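Local coordinates for uncharacterized protein (Arthrobacter sp., PDB 3KOP) that is of unknown function but adopts a cyclophilin-like fold and belongs to the DUF3830 family, at residues 67-72 with 131-136. Sequence-based numbering, arbitrary orientation.
Sequences ARNEIY and VFYGRN
Ile-71 and Val-131 form an antiparallel hydrogen-bonded pair where strand 70-76 starts and strand 125-132 ends, with Val-131 N to Ile-71 O at 2.9 Å and nearly straight (174°); two residues further along, Tyr-133 N to Asn-69 O (2.9 Å) continues the pairing past the strands. Glu-70 and Phe-132, the non-hydrogen-bonded pair, project from the same face, and Glu-70 CG lies over the Phe-132 ring towards its rim, 4.1 Å from the centroid. On the other face, Ile-71 CG1 rests alongside Val-131 CB. Tyr-133 CG lies between its backbone N and carbonyl carbon (chi1 65°), which folds the ring back over the turn at Asn-69; there Asn-69 CB sits above the ring centre, 4.0 Å from the centroid, in a CH-pi contact. Tyr-133 OH is hydrogen-bonded to His-63 and to Lys-65 of a neighbouring subunit. A leucine in place of Tyr-133 would probably leave Asn-69 CB without its aromatic cover and those two partners without their shared hydroxyl. Asn-69 ND2 hydrogen-bonds to Ser-111 O of that subunit and only weakly to Arg-135 O (2.9 Å, 129°). Extended Arg-68 brings NH1 to Asn-136 O (3.2 Å), which lies at the guanidinium edge, in its plane, and NH1 also salt-bridges Asp-143 of that subunit. The chemistry thus shifts from strand pairing to polar side chains that tie this loop end into the subunit interface.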
ATOM      1  N   ALA F  67       5.164  13.030  -2.816  1.00 12.78           N
ATOM      2  CA  ALA F  67       6.363  12.187  -2.810  1.00 12.91           C
ATOM      3  C   ALA F  67       7.399  12.598  -1.740  1.00 13.02           C
ATOM      4  O   ALA F  67       8.481  12.011  -1.615  1.00 12.62           O
ATOM      5  CB  ALA F  67       7.005  12.162  -4.222  1.00 12.88           C
ATOM      6  N   ARG F  68       7.033  13.610  -0.979  1.00 13.37           N
ATOM      7  CA  ARG F  68       7.733  14.052   0.201  1.00 13.51           C
ATOM      8  C   ARG F  68       8.993  14.850  -0.051  1.00 13.36           C
ATOM      9  O   ARG F  68       8.870  16.032  -0.358  1.00 14.49           O
ATOM     10  CB  ARG F  68       7.918  12.953   1.244  1.00 13.80           C
ATOM     11  CG  ARG F  68       8.052  13.600   2.628  1.00 14.84           C
ATOM     12  CD  ARG F  68       8.149  12.552   3.602  1.00 17.40           C
ATOM     13  NE  ARG F  68       8.073  13.033   4.959  1.00 16.70           N
ATOM     14  CZ  ARG F  68       8.242  12.250   6.006  1.00 17.28           C
ATOM     15  NH1 ARG F  68       8.480  10.969   5.811  1.00 17.18           N
ATOM     16  NH2 ARG F  68       8.146  12.739   7.248  1.00 15.87           N
ATOM     17  N   ASN F  69      10.188  14.260   0.091  1.00 12.91           N
ATOM     18  CA  ASN F  69      11.430  15.026  -0.025  1.00 12.92           C
ATOM     19  C   ASN F  69      11.900  15.118  -1.459  1.00 13.11           C
ATOM     20  O   ASN F  69      12.946  14.572  -1.860  1.00 13.78           O
ATOM     21  CB  ASN F  69      12.475  14.471   0.917  1.00 13.10           C
ATOM     22  CG  ASN F  69      12.034  14.566   2.359  1.00 14.07           C
ATOM     23  OD1 ASN F  69      11.811  15.672   2.845  1.00 14.53           O
ATOM     24  ND2 ASN F  69      11.848  13.432   3.022  1.00 12.19           N
ATOM     25  N   GLU F  70      11.094  15.835  -2.222  1.00 13.71           N
ATOM     26  CA  GLU F  70      11.228  15.927  -3.668  1.00 13.46           C
ATOM     27  C   GLU F  70      11.115  17.375  -4.194  1.00 12.97           C
ATOM     28  O   GLU F  70      10.217  18.135  -3.782  1.00 12.96           O
ATOM     29  CB  GLU F  70      10.102  15.143  -4.302  1.00 13.19           C
ATOM     30  CG  GLU F  70      10.188  15.116  -5.810  1.00 14.93           C
ATOM     31  CD  GLU F  70       8.889  14.763  -6.510  1.00 17.62           C
ATOM     32  OE1 GLU F  70       7.799  14.958  -5.904  1.00 17.47           O
ATOM     33  OE2 GLU F  70       8.994  14.331  -7.698  1.00 18.56           O
ATOM     34  N   ILE F  71      11.979  17.725  -5.150  1.00 13.04           N
ATOM     35  CA  ILE F  71      11.715  18.870  -6.031  1.00 12.88           C
ATOM     36  C   ILE F  71      11.765  18.346  -7.463  1.00 13.88           C
ATOM     37  O   ILE F  71      12.345  17.305  -7.722  1.00 13.42           O
ATOM     38  CB  ILE F  71      12.686  20.079  -5.842  1.00 12.88           C
ATOM     39  CG1 ILE F  71      14.155  19.677  -6.051  1.00 12.97           C
ATOM     40  CG2 ILE F  71      12.447  20.736  -4.496  1.00 12.56           C
ATOM     41  CD1 ILE F  71      15.130  20.859  -6.423  1.00 12.34           C
ATOM     42  N   TYR F  72      11.130  19.062  -8.390  1.00 13.29           N
ATOM     43  CA  TYR F  72      11.101  18.594  -9.767  1.00 13.81           C
ATOM     44  C   TYR F  72      10.767  19.738 -10.728  1.00 13.78           C
ATOM     45  O   TYR F  72      10.359  20.822 -10.296  1.00 14.22           O
ATOM     46  CB  TYR F  72      10.097  17.462  -9.919  1.00 13.29           C
ATOM     47  CG  TYR F  72       8.680  17.872  -9.666  1.00 13.87           C
ATOM     48  CD1 TYR F  72       8.170  17.936  -8.366  1.00 14.05           C
ATOM     49  CD2 TYR F  72       7.837  18.252 -10.737  1.00 15.10           C
ATOM     50  CE1 TYR F  72       6.867  18.319  -8.131  1.00 13.85           C
ATOM     51  CE2 TYR F  72       6.514  18.642 -10.501  1.00 14.77           C
ATOM     52  CZ  TYR F  72       6.048  18.678  -9.196  1.00 15.17           C
ATOM     53  OH  TYR F  72       4.768  19.057  -8.919  1.00 15.74           O
ATOM     54  N   VAL F 131      14.406  15.343  -8.223  1.00 13.26           N
ATOM     55  CA  VAL F 131      15.504  15.170  -7.315  1.00 13.51           C
ATOM     56  C   VAL F 131      14.931  14.851  -5.935  1.00 13.64           C
ATOM     57  O   VAL F 131      14.090  15.583  -5.421  1.00 13.14           O
ATOM     58  CB  VAL F 131      16.345  16.464  -7.227  1.00 13.44           C
ATOM     59  CG1 VAL F 131      17.357  16.408  -6.070  1.00 13.81           C
ATOM     60  CG2 VAL F 131      17.067  16.693  -8.549  1.00 13.68           C
ATOM     61  N   PHE F 132      15.388  13.748  -5.360  1.00 13.82           N
ATOM     62  CA  PHE F 132      15.032  13.408  -4.000  1.00 13.95           C
ATOM     63  C   PHE F 132      16.145  13.774  -3.033  1.00 13.86           C
ATOM     64  O   PHE F 132      17.296  13.370  -3.204  1.00 14.60           O
ATOM     65  CB  PHE F 132      14.616  11.948  -3.940  1.00 14.18           C
ATOM     66  CG  PHE F 132      13.322  11.728  -4.577  1.00 13.97           C
ATOM     67  CD1 PHE F 132      12.150  11.873  -3.838  1.00 15.04           C
ATOM     68  CD2 PHE F 132      13.249  11.450  -5.917  1.00 14.11           C
ATOM     69  CE1 PHE F 132      10.921  11.677  -4.434  1.00 15.88           C
ATOM     70  CE2 PHE F 132      12.024  11.296  -6.531  1.00 14.84           C
ATOM     71  CZ  PHE F 132      10.866  11.386  -5.791  1.00 14.94           C
ATOM     72  N   TYR F 133      15.813  14.624  -2.075  1.00 13.99           N
ATOM     73  CA  TYR F 133      16.827  15.228  -1.191  1.00 14.11           C
ATOM     74  C   TYR F 133      16.786  14.694   0.219  1.00 14.15           C
ATOM     75  O   TYR F 133      17.643  15.026   1.002  1.00 15.14           O
ATOM     76  CB  TYR F 133      16.716  16.748  -1.181  1.00 13.95           C
ATOM     77  CG  TYR F 133      15.450  17.316  -0.591  1.00 13.34           C
ATOM     78  CD1 TYR F 133      15.372  17.639   0.759  1.00 13.81           C
ATOM     79  CD2 TYR F 133      14.329  17.577  -1.401  1.00 13.62           C
ATOM     80  CE1 TYR F 133      14.200  18.182   1.315  1.00 14.43           C
ATOM     81  CE2 TYR F 133      13.165  18.122  -0.863  1.00 14.56           C
ATOM     82  CZ  TYR F 133      13.114  18.425   0.498  1.00 13.63           C
ATOM     83  OH  TYR F 133      11.980  18.969   1.028  1.00 15.40           O
ATOM     84  N   GLY F 134      15.799  13.866   0.540  1.00 13.90           N
ATOM     85  CA  GLY F 134      15.666  13.245   1.871  1.00 13.60           C
ATOM     86  C   GLY F 134      15.103  11.843   1.711  1.00 13.35           C
ATOM     87  O   GLY F 134      14.921  11.361   0.570  1.00 13.93           O
ATOM     88  N   ARG F 135      14.795  11.187   2.826  1.00 12.66           N
ATOM     89  CA  ARG F 135      14.389   9.786   2.835  1.00 12.13           C
ATOM     90  C   ARG F 135      12.903   9.621   3.216  1.00 11.88           C
ATOM     91  O   ARG F 135      12.192  10.598   3.440  1.00 11.28           O
ATOM     92  CB  ARG F 135      15.261   8.938   3.792  1.00 11.53           C
ATOM     93  CG  ARG F 135      15.190   9.347   5.280  1.00 13.33           C
ATOM     94  CD  ARG F 135      15.966   8.351   6.156  1.00 12.49           C
ATOM     95  NE  ARG F 135      15.336   7.037   6.073  1.00 13.27           N
ATOM     96  CZ  ARG F 135      15.976   5.881   6.217  1.00 14.04           C
ATOM     97  NH1 ARG F 135      17.301   5.860   6.472  1.00 13.57           N
ATOM     98  NH2 ARG F 135      15.306   4.730   6.081  1.00 12.35           N
ATOM     99  N   ASN F 136      12.478   8.355   3.259  1.00 10.99           N
ATOM    100  CA  ASN F 136      11.149   7.958   3.701  1.00 11.61           C
ATOM    101  C   ASN F 136      10.077   8.580   2.782  1.00 11.40           C
ATOM    102  O   ASN F 136       9.139   9.201   3.238  1.00 11.53           O
ATOM    103  CB  ASN F 136      10.933   8.306   5.189  1.00 11.26           C
ATOM    104  CG  ASN F 136      11.763   7.435   6.108  1.00 11.74           C
ATOM    105  OD1 ASN F 136      12.531   6.558   5.631  1.00 10.95           O
ATOM    106  ND2 ASN F 136      11.630   7.659   7.436  1.00 10.34           N
TER